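Local coordinates for oxidoreductase protein (Agrobacterium radiobacter, PDB 5UI9), which binds NAD and a small dihydroxy acid and is probably an NAD-dependent oxidoreductase of the GFO/IDH/MocA family, at residues G14-N19 / E293-I298; H22-V27 / H301-L306; E125-Q130 / P242-D247. All coordinates share one frame; numbering follows the deposited sequence.

Contact 1 (G14-N19 / E293-I298); sequences GFFAVN and ESVLAI. With NAD (nicotinamide-adenine-dinucleotide), chain C.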
loop_
_atom_site.group_PDB
_atom_site.type_symbol
_atom_site.label_atom_id
_atom_site.label_comp_id
_atom_site.label_asym_id
_atom_site.label_seq_id
_atom_site.Cartn_x
_atom_site.Cartn_y
_atom_site.Cartn_z
ATOM N N GLY A 14 18.652 -15.248 26.029
ATOM C CA GLY A 14 18.010 -13.955 26.237
ATOM C C GLY A 14 16.502 -14.011 26.245
ATOM O O GLY A 14 15.904 -15.058 26.502
ATOM N N PHE A 15 15.896 -12.866 25.937
ATOM C CA PHE A 15 14.445 -12.700 25.917
ATOM C C PHE A 15 13.755 -13.716 25.007
ATOM O O PHE A 15 12.909 -14.495 25.461
ATOM C CB PHE A 15 14.111 -11.266 25.480
ATOM C CG PHE A 15 12.655 -11.033 25.168
ATOM C CD1 PHE A 15 11.714 -10.942 26.191
ATOM C CD2 PHE A 15 12.226 -10.881 23.849
ATOM C CE1 PHE A 15 10.369 -10.705 25.902
ATOM C CE2 PHE A 15 10.886 -10.646 23.557
ATOM C CZ PHE A 15 9.958 -10.564 24.585
ATOM N N PHE A 16 14.131 -13.721 23.731
ATOM C CA PHE A 16 13.469 -14.593 22.770
ATOM C C PHE A 16 13.870 -16.065 22.862
ATOM O O PHE A 16 13.072 -16.939 22.517
ATOM C CB PHE A 16 13.643 -14.095 21.334
ATOM C CG PHE A 16 12.628 -14.673 20.388
ATOM C CD1 PHE A 16 11.299 -14.251 20.439
ATOM C CD2 PHE A 16 12.979 -15.668 19.484
ATOM C CE1 PHE A 16 10.354 -14.786 19.583
ATOM C CE2 PHE A 16 12.030 -16.212 18.626
ATOM C CZ PHE A 16 10.720 -15.761 18.666
ATOM N N ALA A 17 15.084 -16.341 23.325
ATOM C CA ALA A 17 15.565 -17.731 23.447
ATOM C C ALA A 17 14.729 -18.615 24.373
ATOM O O ALA A 17 14.715 -19.826 24.201
ATOM C CB ALA A 17 17.016 -17.756 23.899
ATOM N N VAL A 18 14.041 -18.011 25.344
ATOM C CA VAL A 18 13.121 -18.746 26.223
ATOM C C VAL A 18 12.041 -19.450 25.389
ATOM O O VAL A 18 11.675 -20.585 25.695
ATOM C CB VAL A 18 12.484 -17.816 27.294
ATOM C CG1 VAL A 18 11.409 -18.547 28.106
ATOM C CG2 VAL A 18 13.563 -17.248 28.220
ATOM N N ASN A 19 11.560 -18.785 24.330
ATOM C CA ASN A 19 10.599 -19.388 23.391
ATOM C C ASN A 19 11.227 -20.536 22.616
ATOM O O ASN A 19 10.586 -21.554 22.399
ATOM C CB ASN A 19 10.052 -18.371 22.385
ATOM C CG ASN A 19 9.299 -17.241 23.046
ATOM O OD1 ASN A 19 8.311 -17.460 23.742
ATOM N ND2 ASN A 19 9.769 -16.018 22.830
ATOM N N GLU A 293 4.130 -20.293 18.061
ATOM C CA GLU A 293 3.815 -21.480 17.258
ATOM C C GLU A 293 4.817 -21.658 16.119
ATOM O O GLU A 293 5.264 -22.778 15.861
ATOM C CB GLU A 293 2.404 -21.422 16.663
ATOM C CG GLU A 293 2.009 -22.714 15.939
ATOM C CD GLU A 293 0.634 -22.673 15.294
ATOM O OE1 GLU A 293 0.100 -21.578 15.042
ATOM O OE2 GLU A 293 0.068 -23.753 15.039
ATOM N N SER A 294 5.151 -20.563 15.434
ATOM C CA SER A 294 6.057 -20.634 14.288
ATOM C C SER A 294 7.491 -21.033 14.670
ATOM O O SER A 294 8.218 -21.576 13.847
ATOM C CB SER A 294 6.055 -19.313 13.511
ATOM O OG SER A 294 6.774 -18.297 14.180
ATOM N N VAL A 295 7.877 -20.761 15.917
ATOM C CA VAL A 295 9.170 -21.180 16.461
ATOM C C VAL A 295 9.229 -22.708 16.504
ATOM O O VAL A 295 10.222 -23.290 16.101
ATOM C CB VAL A 295 9.430 -20.595 17.881
ATOM C CG1 VAL A 295 10.703 -21.164 18.491
ATOM C CG2 VAL A 295 9.491 -19.070 17.856
ATOM N N LEU A 296 8.167 -23.344 16.988
ATOM C CA LEU A 296 8.076 -24.808 16.961
ATOM C C LEU A 296 8.124 -25.357 15.526
ATOM O O LEU A 296 8.872 -26.303 15.252
ATOM C CB LEU A 296 6.822 -25.306 17.691
ATOM C CG LEU A 296 6.575 -26.822 17.695
ATOM C CD1 LEU A 296 7.770 -27.573 18.266
ATOM C CD2 LEU A 296 5.305 -27.173 18.452
ATOM N N ALA A 297 7.343 -24.750 14.629
ATOM C CA ALA A 297 7.284 -25.155 13.217
ATOM C C ALA A 297 8.659 -25.135 12.553
ATOM O O ALA A 297 9.069 -26.123 11.937
ATOM C CB ALA A 297 6.305 -24.272 12.440
ATOM N N ILE A 298 9.383 -24.024 12.701
ATOM C CA ILE A 298 10.697 -23.898 12.066
ATOM C C ILE A 298 11.739 -24.815 12.721
ATOM O O ILE A 298 12.607 -25.335 12.030
ATOM C CB ILE A 298 11.191 -22.426 11.976
ATOM C CG1 ILE A 298 12.205 -22.276 10.835
ATOM C CG2 ILE A 298 11.775 -21.942 13.290
ATOM C CD1 ILE A 298 12.765 -20.881 10.670
HETATM P PA NAD C . 18.632 -10.347 24.264
HETATM O O1A NAD C . 19.644 -9.232 24.420
HETATM O O2A NAD C . 17.449 -10.427 25.188
HETATM O O5B NAD C . 19.409 -11.744 24.334
HETATM C C5B NAD C . 20.715 -11.932 23.805
HETATM C C4B NAD C . 21.479 -12.798 24.793
HETATM O O4B NAD C . 22.675 -13.258 24.173
HETATM C C3B NAD C . 21.891 -12.037 26.045
HETATM O O3B NAD C . 21.496 -12.782 27.205
HETATM C C2B NAD C . 23.402 -11.889 25.943
HETATM O O2B NAD C . 24.031 -11.971 27.222
HETATM C C1B NAD C . 23.783 -13.059 25.050
HETATM N N9A NAD C . 24.987 -12.913 24.200
HETATM C C8A NAD C . 25.295 -11.901 23.364
HETATM N N7A NAD C . 26.468 -12.158 22.730
HETATM C C5A NAD C . 26.914 -13.358 23.147
HETATM C C6A NAD C . 28.085 -14.239 22.887
HETATM N N6A NAD C . 29.057 -13.880 22.020
HETATM N N1A NAD C . 28.147 -15.421 23.544
HETATM C C2A NAD C . 27.200 -15.813 24.421
HETATM N N3A NAD C . 26.116 -15.064 24.701
HETATM C C4A NAD C . 25.922 -13.855 24.109
HETATM O O3 NAD C . 18.121 -10.343 22.740
HETATM P PN NAD C . 16.701 -10.949 22.266
HETATM O O1N NAD C . 15.615 -9.918 22.444
HETATM O O2N NAD C . 16.517 -12.319 22.868
HETATM O O5D NAD C . 16.994 -11.058 20.700
HETATM C C5D NAD C . 18.027 -11.914 20.229
HETATM C C4D NAD C . 17.856 -12.083 18.732
HETATM O O4D NAD C . 16.576 -12.673 18.484
HETATM C C3D NAD C . 17.902 -10.752 17.995
HETATM O O3D NAD C . 18.775 -10.851 16.865
HETATM C C2D NAD C . 16.465 -10.498 17.573
HETATM O O2D NAD C . 16.358 -9.843 16.308
HETATM C C1D NAD C . 15.876 -11.906 17.506
HETATM N N1N NAD C . 14.420 -12.005 17.718
HETATM C C2N NAD C . 13.735 -12.781 16.859
HETATM C C3N NAD C . 12.363 -12.959 16.956
HETATM C C7N NAD C . 11.680 -13.843 15.949
HETATM O O7N NAD C . 12.278 -14.825 15.515
HETATM N N7N NAD C . 10.441 -13.562 15.538
HETATM C C4N NAD C . 11.680 -12.304 17.982
HETATM C C5N NAD C . 12.398 -11.505 18.874
HETATM C C6N NAD C . 13.779 -11.374 18.728
#
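Phe-16 meets Val-295 beside the pyrophosphate-binding turn of the Rossmann fold, where Gly-14 and Ala-17 are consistent with a Rossmann-type GxGxxA motif. The turn leads into helix 17-26, and Val-295 comes from helix 289-308. CZ of the Phe-16 ring lies 3.6 Å from CG2 of Val-295, and the two side chains arrive from opposite directions. CE2 of Phe-16 is slightly farther from the same methyl. The other branch of Val-295, CG1, rests 3.9 Å from the backbone O of Asn-19. One valine thus touches both the aromatic ring and the first turn of the helix.

The Phe-16 ring also faces the cofactor. Its CG stands anti to the backbone N (chi1 -161°), which carries the ring over the nicotinamide. C4N of NAD lies 3.1 Å above the phenyl plane, offset toward the rim. CE2 of Phe-16 reaches the carboxamide, 3.4 Å from O7N of NAD. The phosphates are held by backbone amides. Phe-15 N gives a nearly straight hydrogen bond to O2A of NAD (3.0 Å, 175°). Phe-16 N gives another to O2N of NAD at 2.9 Å. Gly-14 CA sits 3.2 Å from O5B of NAD, so the turn passes close to the cofactor.

No hydrogen bond joins the two segments directly. Asn-19 OD1 bonds Gln-292 NE2, just before segment 293-298, a polar tie between the same two helices. The chemistry is therefore divided. Amides bind the charged phosphates, while the apolar Phe-16 covers one side of the nicotinamide and touches Val-295 at its CZ end. C4N is the hydride-accepting carbon of NAD, so this packing probably limits the movement of the nicotinamide and favours hydride transfer on the side away from Phe-16.

Contact 2 (H22-V27 / H301-L306); sequences HAWKDV and HWTDRL. With MG (magnesium ion), chain E.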
loop_
_atom_site.group_PDB
_atom_site.type_symbol
_atom_site.label_atom_id
_atom_site.label_comp_id
_atom_site.label_asym_id
_atom_site.label_seq_id
_atom_site.Cartn_x
_atom_site.Cartn_y
_atom_site.Cartn_z
ATOM N N HIS A 22 11.524 -23.527 25.028
ATOM C CA HIS A 22 10.216 -24.189 25.162
ATOM C C HIS A 22 9.950 -25.054 23.939
ATOM O O HIS A 22 9.594 -26.228 24.066
ATOM C CB HIS A 22 9.063 -23.187 25.300
ATOM C CG HIS A 22 8.909 -22.598 26.669
ATOM N ND1 HIS A 22 8.652 -23.365 27.783
ATOM C CD2 HIS A 22 8.912 -21.312 27.094
ATOM C CE1 HIS A 22 8.539 -22.580 28.841
ATOM N NE2 HIS A 22 8.693 -21.330 28.449
ATOM N N ALA A 23 10.138 -24.468 22.757
ATOM C CA ALA A 23 9.879 -25.176 21.498
ATOM C C ALA A 23 10.762 -26.416 21.306
ATOM O O ALA A 23 10.282 -27.437 20.818
ATOM C CB ALA A 23 10.030 -24.235 20.315
ATOM N N TRP A 24 12.033 -26.331 21.689
ATOM C CA TRP A 24 12.935 -27.491 21.570
ATOM C C TRP A 24 12.460 -28.694 22.389
ATOM O O TRP A 24 12.665 -29.836 21.981
ATOM C CB TRP A 24 14.380 -27.142 21.950
ATOM C CG TRP A 24 15.122 -26.380 20.903
ATOM C CD1 TRP A 24 15.719 -25.168 21.054
ATOM C CD2 TRP A 24 15.373 -26.782 19.552
ATOM N NE1 TRP A 24 16.312 -24.780 19.883
ATOM C CE2 TRP A 24 16.113 -25.753 18.943
ATOM C CE3 TRP A 24 15.029 -27.905 18.792
ATOM C CZ2 TRP A 24 16.516 -25.809 17.612
ATOM C CZ3 TRP A 24 15.432 -27.962 17.474
ATOM C CH2 TRP A 24 16.168 -26.923 16.895
ATOM N N LYS A 25 11.833 -28.434 23.532
ATOM C CA LYS A 25 11.227 -29.491 24.343
ATOM C C LYS A 25 10.104 -30.182 23.556
ATOM O O LYS A 25 10.098 -31.408 23.456
ATOM C CB LYS A 25 10.747 -28.919 25.690
ATOM C CG LYS A 25 10.085 -29.915 26.639
ATOM C CD LYS A 25 10.625 -29.834 28.070
ATOM C CE LYS A 25 10.558 -28.440 28.698
ATOM N NZ LYS A 25 9.197 -27.848 28.646
ATOM N N ASP A 26 9.205 -29.391 22.965
ATOM C CA ASP A 26 8.126 -29.907 22.097
ATOM C C ASP A 26 8.606 -30.568 20.798
ATOM O O ASP A 26 7.900 -31.401 20.258
ATOM C CB ASP A 26 7.145 -28.788 21.695
ATOM C CG ASP A 26 6.246 -28.321 22.836
ATOM O OD1 ASP A 26 6.189 -28.965 23.908
ATOM O OD2 ASP A 26 5.577 -27.280 22.641
ATOM N N VAL A 27 9.757 -30.166 20.262
ATOM C CA VAL A 27 10.259 -30.755 19.013
ATOM C C VAL A 27 10.497 -32.252 19.210
ATOM O O VAL A 27 11.111 -32.659 20.198
ATOM C CB VAL A 27 11.578 -30.088 18.526
ATOM C CG1 VAL A 27 12.268 -30.926 17.444
ATOM C CG2 VAL A 27 11.320 -28.669 18.017
ATOM N N HIS A 301 10.992 -28.242 11.539
ATOM C CA HIS A 301 11.444 -28.242 10.148
ATOM C C HIS A 301 12.957 -28.471 10.079
ATOM O O HIS A 301 13.413 -29.364 9.362
ATOM C CB HIS A 301 11.034 -26.939 9.451
ATOM C CG HIS A 301 11.604 -26.767 8.078
ATOM N ND1 HIS A 301 11.074 -27.384 6.965
ATOM C CD2 HIS A 301 12.637 -26.013 7.631
ATOM C CE1 HIS A 301 11.765 -27.032 5.896
ATOM N NE2 HIS A 301 12.719 -26.199 6.273
ATOM N N TRP A 302 13.717 -27.688 10.845
ATOM C CA TRP A 302 15.172 -27.876 10.960
ATOM C C TRP A 302 15.537 -29.327 11.285
ATOM O O TRP A 302 16.376 -29.925 10.615
ATOM C CB TRP A 302 15.763 -26.956 12.034
ATOM C CG TRP A 302 17.169 -27.340 12.469
ATOM C CD1 TRP A 302 17.519 -28.104 13.554
ATOM C CD2 TRP A 302 18.393 -26.990 11.815
ATOM N NE1 TRP A 302 18.886 -28.257 13.609
ATOM C CE2 TRP A 302 19.448 -27.580 12.555
ATOM C CE3 TRP A 302 18.704 -26.238 10.677
ATOM C CZ2 TRP A 302 20.799 -27.422 12.198
ATOM C CZ3 TRP A 302 20.042 -26.090 10.315
ATOM C CH2 TRP A 302 21.074 -26.679 11.076
ATOM N N THR A 303 14.901 -29.856 12.330
ATOM C CA THR A 303 15.147 -31.204 12.830
ATOM C C THR A 303 14.844 -32.289 11.792
ATOM O O THR A 303 15.642 -33.220 11.623
ATOM C CB THR A 303 14.327 -31.454 14.115
ATOM O OG1 THR A 303 14.670 -30.457 15.091
ATOM C CG2 THR A 303 14.587 -32.856 14.689
ATOM N N ASP A 304 13.714 -32.156 11.100
ATOM C CA ASP A 304 13.342 -33.073 10.018
ATOM C C ASP A 304 14.377 -33.041 8.902
ATOM O O ASP A 304 14.821 -34.099 8.436
ATOM C CB ASP A 304 11.961 -32.727 9.426
ATOM C CG ASP A 304 10.805 -32.949 10.406
ATOM O OD1 ASP A 304 10.989 -33.631 11.439
ATOM O OD2 ASP A 304 9.698 -32.430 10.129
ATOM N N ARG A 305 14.759 -31.830 8.488
ATOM C CA ARG A 305 15.720 -31.646 7.388
ATOM C C ARG A 305 17.149 -32.106 7.710
ATOM O O ARG A 305 17.839 -32.657 6.846
ATOM C CB ARG A 305 15.727 -30.186 6.915
ATOM C CG ARG A 305 14.459 -29.779 6.167
ATOM C CD ARG A 305 14.341 -30.482 4.817
ATOM N NE ARG A 305 13.185 -30.007 4.065
ATOM C CZ ARG A 305 11.920 -30.372 4.276
ATOM N NH1 ARG A 305 11.596 -31.249 5.232
ATOM N NH2 ARG A 305 10.957 -29.850 3.519
ATOM N N LEU A 306 17.580 -31.878 8.946
ATOM C CA LEU A 306 18.880 -32.340 9.404
ATOM C C LEU A 306 18.927 -33.874 9.454
ATOM O O LEU A 306 19.921 -34.471 9.046
ATOM C CB LEU A 306 19.210 -31.728 10.773
ATOM C CG LEU A 306 20.626 -31.908 11.316
ATOM C CD1 LEU A 306 21.651 -31.387 10.316
ATOM C CD2 LEU A 306 20.788 -31.220 12.671
HETATM MG MG MG E . 12.414 -32.173 22.083
HETATM O O HOH W 1 12.070 -34.366 22.796
#
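Trp-24 meets Trp-302 and Thr-303 with the far end of its indole. Its CB does not point at helix 289-308. CG stands anti to the carbonyl carbon (chi1 -77°), and from there the six-membered ring extends toward the other helix. On the five-membered ring, NE1 is hydrogen-bonded to Asp-72 OD2, which helps to hold the indole's rotation. CZ3 of Trp-24 comes 3.5 Å from OG1 of Thr-303, which lies at the ring edge and in its plane. The next atom, CH2, is 3.8 Å from CD1 of Trp-302. The two indoles cross obliquely here and do not stack.

Val-27 adds the second part of the contact. Its CG1 and OG1 of Thr-303 meet tip to tip at 3.4 Å. This hydroxyl is thus bordered by carbon from both Trp-24 and Val-27. Its hydrogen bond is with Gln-299 O, one turn back in its own helix.

Magnesium sits at the end of helix 17-26. Trp-24 O binds it at 2.4 Å and Val-27 O at 2.3 Å, with Ala-30 O and a water as further ligands. The ion ties the helix end to strand 30-36. Strand 94-97 also borders the contact: Ile-95 touches both tryptophans, while Ile-32 of strand 30-36 packs on Trp-24.

Contact 3 (E125-Q130 / P242-D247); sequences ENFRWQ and PETLID. With NAD (nicotinamide-adenine-dinucleotide), chain C.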
loop_
_atom_site.group_PDB
_atom_site.type_symbol
_atom_site.label_atom_id
_atom_site.label_comp_id
_atom_site.label_asym_id
_atom_site.label_seq_id
_atom_site.Cartn_x
_atom_site.Cartn_y
_atom_site.Cartn_z
ATOM N N GLU A 125 14.148 -17.631 10.563
ATOM C CA GLU A 125 13.252 -16.642 9.993
ATOM C C GLU A 125 11.841 -17.240 10.029
ATOM O O GLU A 125 11.442 -17.969 9.112
ATOM C CB GLU A 125 13.720 -16.311 8.568
ATOM C CG GLU A 125 12.853 -15.324 7.805
ATOM C CD GLU A 125 12.424 -14.132 8.647
ATOM O OE1 GLU A 125 13.292 -13.315 9.022
ATOM O OE2 GLU A 125 11.216 -14.042 8.946
ATOM N N ASN A 126 11.102 -16.929 11.101
ATOM C CA ASN A 126 9.903 -17.707 11.477
ATOM C C ASN A 126 8.550 -17.139 11.018
ATOM O O ASN A 126 7.526 -17.810 11.157
ATOM C CB ASN A 126 9.901 -18.055 12.996
ATOM C CG ASN A 126 9.945 -16.833 13.916
ATOM O OD1 ASN A 126 9.452 -15.757 13.585
ATOM N ND2 ASN A 126 10.532 -17.009 15.096
ATOM N N PHE A 127 8.539 -15.938 10.438
ATOM C CA PHE A 127 7.271 -15.294 10.030
ATOM C C PHE A 127 6.578 -16.055 8.906
ATOM O O PHE A 127 5.380 -16.297 8.989
ATOM C CB PHE A 127 7.472 -13.819 9.663
ATOM C CG PHE A 127 7.272 -12.880 10.817
ATOM C CD1 PHE A 127 7.978 -13.051 11.995
ATOM C CD2 PHE A 127 6.376 -11.813 10.723
ATOM C CE1 PHE A 127 7.791 -12.191 13.067
ATOM C CE2 PHE A 127 6.194 -10.941 11.786
ATOM C CZ PHE A 127 6.893 -11.131 12.962
ATOM N N ARG A 128 7.335 -16.491 7.897
ATOM C CA ARG A 128 6.772 -17.341 6.833
ATOM C C ARG A 128 6.226 -18.690 7.340
ATOM O O ARG A 128 5.419 -19.325 6.659
ATOM C CB ARG A 128 7.788 -17.580 5.709
ATOM C CG ARG A 128 8.968 -18.483 6.084
ATOM C CD ARG A 128 9.630 -19.071 4.855
ATOM N NE ARG A 128 10.384 -18.070 4.108
ATOM C CZ ARG A 128 11.110 -18.318 3.020
ATOM N NH1 ARG A 128 11.200 -19.548 2.522
ATOM N NH2 ARG A 128 11.772 -17.331 2.433
ATOM N N TRP A 129 6.681 -19.123 8.517
ATOM C CA TRP A 129 6.187 -20.345 9.169
ATOM C C TRP A 129 4.938 -20.163 10.046
ATOM O O TRP A 129 4.451 -21.134 10.619
ATOM C CB TRP A 129 7.323 -21.012 9.969
ATOM C CG TRP A 129 8.328 -21.657 9.089
ATOM C CD1 TRP A 129 9.540 -21.155 8.705
ATOM C CD2 TRP A 129 8.190 -22.926 8.441
ATOM N NE1 TRP A 129 10.169 -22.043 7.867
ATOM C CE2 TRP A 129 9.363 -23.137 7.685
ATOM C CE3 TRP A 129 7.183 -23.903 8.422
ATOM C CZ2 TRP A 129 9.566 -24.294 6.922
ATOM C CZ3 TRP A 129 7.382 -25.059 7.665
ATOM C CH2 TRP A 129 8.566 -25.242 6.924
ATOM N N GLN A 130 4.409 -18.938 10.134
ATOM C CA GLN A 130 3.136 -18.683 10.807
ATOM C C GLN A 130 1.998 -19.327 10.008
ATOM O O GLN A 130 1.992 -19.281 8.775
ATOM C CB GLN A 130 2.863 -17.173 10.928
ATOM C CG GLN A 130 3.804 -16.408 11.854
ATOM C CD GLN A 130 3.680 -14.887 11.731
ATOM O OE1 GLN A 130 4.490 -14.136 12.300
ATOM N NE2 GLN A 130 2.674 -14.426 10.984
ATOM N N PRO A 242 0.956 -9.660 16.536
ATOM C CA PRO A 242 1.997 -9.481 15.520
ATOM C C PRO A 242 1.516 -9.935 14.136
ATOM O O PRO A 242 2.223 -10.669 13.420
ATOM C CB PRO A 242 3.085 -10.427 16.031
ATOM C CG PRO A 242 2.294 -11.586 16.555
ATOM C CD PRO A 242 0.957 -11.049 17.024
ATOM N N GLU A 243 0.314 -9.513 13.764
ATOM C CA GLU A 243 -0.292 -9.942 12.515
ATOM C C GLU A 243 0.226 -9.136 11.337
ATOM O O GLU A 243 0.273 -7.901 11.392
ATOM C CB GLU A 243 -1.810 -9.784 12.571
ATOM C CG GLU A 243 -2.488 -10.643 13.613
ATOM C CD GLU A 243 -3.922 -10.219 13.853
ATOM O OE1 GLU A 243 -4.313 -10.043 15.021
ATOM O OE2 GLU A 243 -4.658 -10.031 12.870
ATOM N N THR A 244 0.580 -9.846 10.267
ATOM C CA THR A 244 0.867 -9.256 8.968
ATOM C C THR A 244 -0.378 -9.406 8.081
ATOM O O THR A 244 -0.851 -10.528 7.856
ATOM C CB THR A 244 2.074 -9.950 8.299
ATOM O OG1 THR A 244 3.231 -9.847 9.145
ATOM C CG2 THR A 244 2.380 -9.322 6.931
ATOM N N LEU A 245 -0.902 -8.281 7.588
ATOM C CA LEU A 245 -2.081 -8.272 6.726
ATOM C C LEU A 245 -1.637 -8.361 5.269
ATOM O O LEU A 245 -0.660 -7.732 4.875
ATOM C CB LEU A 245 -2.919 -7.006 6.971
ATOM C CG LEU A 245 -3.212 -6.720 8.452
ATOM C CD1 LEU A 245 -4.151 -5.530 8.598
ATOM C CD2 LEU A 245 -3.779 -7.950 9.160
ATOM N N ILE A 246 -2.348 -9.151 4.474
ATOM C CA ILE A 246 -1.899 -9.478 3.124
ATOM C C ILE A 246 -3.040 -9.395 2.115
ATOM O O ILE A 246 -4.095 -10.008 2.306
ATOM C CB ILE A 246 -1.220 -10.871 3.069
ATOM C CG1 ILE A 246 0.032 -10.880 3.963
ATOM C CG2 ILE A 246 -0.838 -11.223 1.629
ATOM C CD1 ILE A 246 0.723 -12.215 4.076
ATOM N N ASP A 247 -2.815 -8.612 1.058
ATOM C CA ASP A 247 -3.693 -8.567 -0.108
ATOM C C ASP A 247 -2.908 -9.133 -1.277
ATOM O O ASP A 247 -1.753 -8.766 -1.459
ATOM C CB ASP A 247 -4.101 -7.128 -0.453
ATOM C CG ASP A 247 -4.801 -6.403 0.695
ATOM O OD1 ASP A 247 -5.099 -7.014 1.743
ATOM O OD2 ASP A 247 -5.046 -5.194 0.537
HETATM P PA NAD C . 18.632 -10.347 24.264
HETATM O O1A NAD C . 19.644 -9.232 24.420
HETATM O O2A NAD C . 17.449 -10.427 25.188
HETATM O O5B NAD C . 19.409 -11.744 24.334
HETATM C C5B NAD C . 20.715 -11.932 23.805
HETATM C C4B NAD C . 21.479 -12.798 24.793
HETATM O O4B NAD C . 22.675 -13.258 24.173
HETATM C C3B NAD C . 21.891 -12.037 26.045
HETATM O O3B NAD C . 21.496 -12.782 27.205
HETATM C C2B NAD C . 23.402 -11.889 25.943
HETATM O O2B NAD C . 24.031 -11.971 27.222
HETATM C C1B NAD C . 23.783 -13.059 25.050
HETATM N N9A NAD C . 24.987 -12.913 24.200
HETATM C C8A NAD C . 25.295 -11.901 23.364
HETATM N N7A NAD C . 26.468 -12.158 22.730
HETATM C C5A NAD C . 26.914 -13.358 23.147
HETATM C C6A NAD C . 28.085 -14.239 22.887
HETATM N N6A NAD C . 29.057 -13.880 22.020
HETATM N N1A NAD C . 28.147 -15.421 23.544
HETATM C C2A NAD C . 27.200 -15.813 24.421
HETATM N N3A NAD C . 26.116 -15.064 24.701
HETATM C C4A NAD C . 25.922 -13.855 24.109
HETATM O O3 NAD C . 18.121 -10.343 22.740
HETATM P PN NAD C . 16.701 -10.949 22.266
HETATM O O1N NAD C . 15.615 -9.918 22.444
HETATM O O2N NAD C . 16.517 -12.319 22.868
HETATM O O5D NAD C . 16.994 -11.058 20.700
HETATM C C5D NAD C . 18.027 -11.914 20.229
HETATM C C4D NAD C . 17.856 -12.083 18.732
HETATM O O4D NAD C . 16.576 -12.673 18.484
HETATM C C3D NAD C . 17.902 -10.752 17.995
HETATM O O3D NAD C . 18.775 -10.851 16.865
HETATM C C2D NAD C . 16.465 -10.498 17.573
HETATM O O2D NAD C . 16.358 -9.843 16.308
HETATM C C1D NAD C . 15.876 -11.906 17.506
HETATM N N1N NAD C . 14.420 -12.005 17.718
HETATM C C2N NAD C . 13.735 -12.781 16.859
HETATM C C3N NAD C . 12.363 -12.959 16.956
HETATM C C7N NAD C . 11.680 -13.843 15.949
HETATM O O7N NAD C . 12.278 -14.825 15.515
HETATM N N7N NAD C . 10.441 -13.562 15.538
HETATM C C4N NAD C . 11.680 -12.304 17.982
HETATM C C5N NAD C . 12.398 -11.505 18.874
HETATM C C6N NAD C . 13.779 -11.374 18.728
#
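Phe-127 turns a ring edge to OG1 of Thr-244, and the backbone O of Pro-242 lies nearby. This contact across the segments is the looser part. CD2 of Phe-127 is 4.0 Å from OG1 of Thr-244, which sits near the ring plane. The two side chains cross at an angle. CE2 of Phe-127 stays 4.3 Å from the backbone O of Pro-242. No hydrogen bond spans the gap.

The segments belong to the two halves of the GFO/IDH/MocA fold. Residues 125-130 follow the last strand of the Rossmann sheet and lead into helix 131-141. Residues 242-247 enter strand 245-250 of the large mixed sheet. The cleft between these halves holds the nicotinamide and the bound dihydroxy acid, which touches Phe-127.

The firm part is the hold of Asn-126 on the carboxamide. N7N of NAD donates to OD1 of Asn-126 at 3.1 Å and 165°. ND2 of Asn-126 donates back to O7N of NAD at 2.8 Å, but this bond is bent to 117° and weak. With CG between the backbone N and the carbonyl carbon (chi1 59°), the Asn-126 amide is placed against the carboxamide. ND2 also bonds His-124 NE2, which helps to set the amide's rotation. The same carboxamide nitrogen, N7N of NAD, lies 3.9 Å from CE1 of Phe-127, in the ring plane. His-182 stacks with the Phe-127 ring. On the solvent side, the partly exposed Glu-243 points its CB away from the loop, and its OE2 bonds Gly-260 N.

In the fold
All three contacts are buried; none is a surface contact. Contacts 1 and 2 hold the same pair, helix 17-26 and helix 289-308, at successive levels. They touch through Val-295 and Leu-296, which pack on Ala-23, Asp-26 and Val-27. Contact 1 lies at the cofactor end, while contact 2 lies by the magnesium. Contact 3 instead joins the Rossmann half to the mixed sheet. Contacts 1 and 3 share NAD: contact 1 binds its phosphates and covers its nicotinamide, contact 3 holds its carboxamide. Ser-294 and Val-295 meet Asn-126 between them. Contacts 2 and 3 are farther apart and meet where His-301 packs on Trp-129.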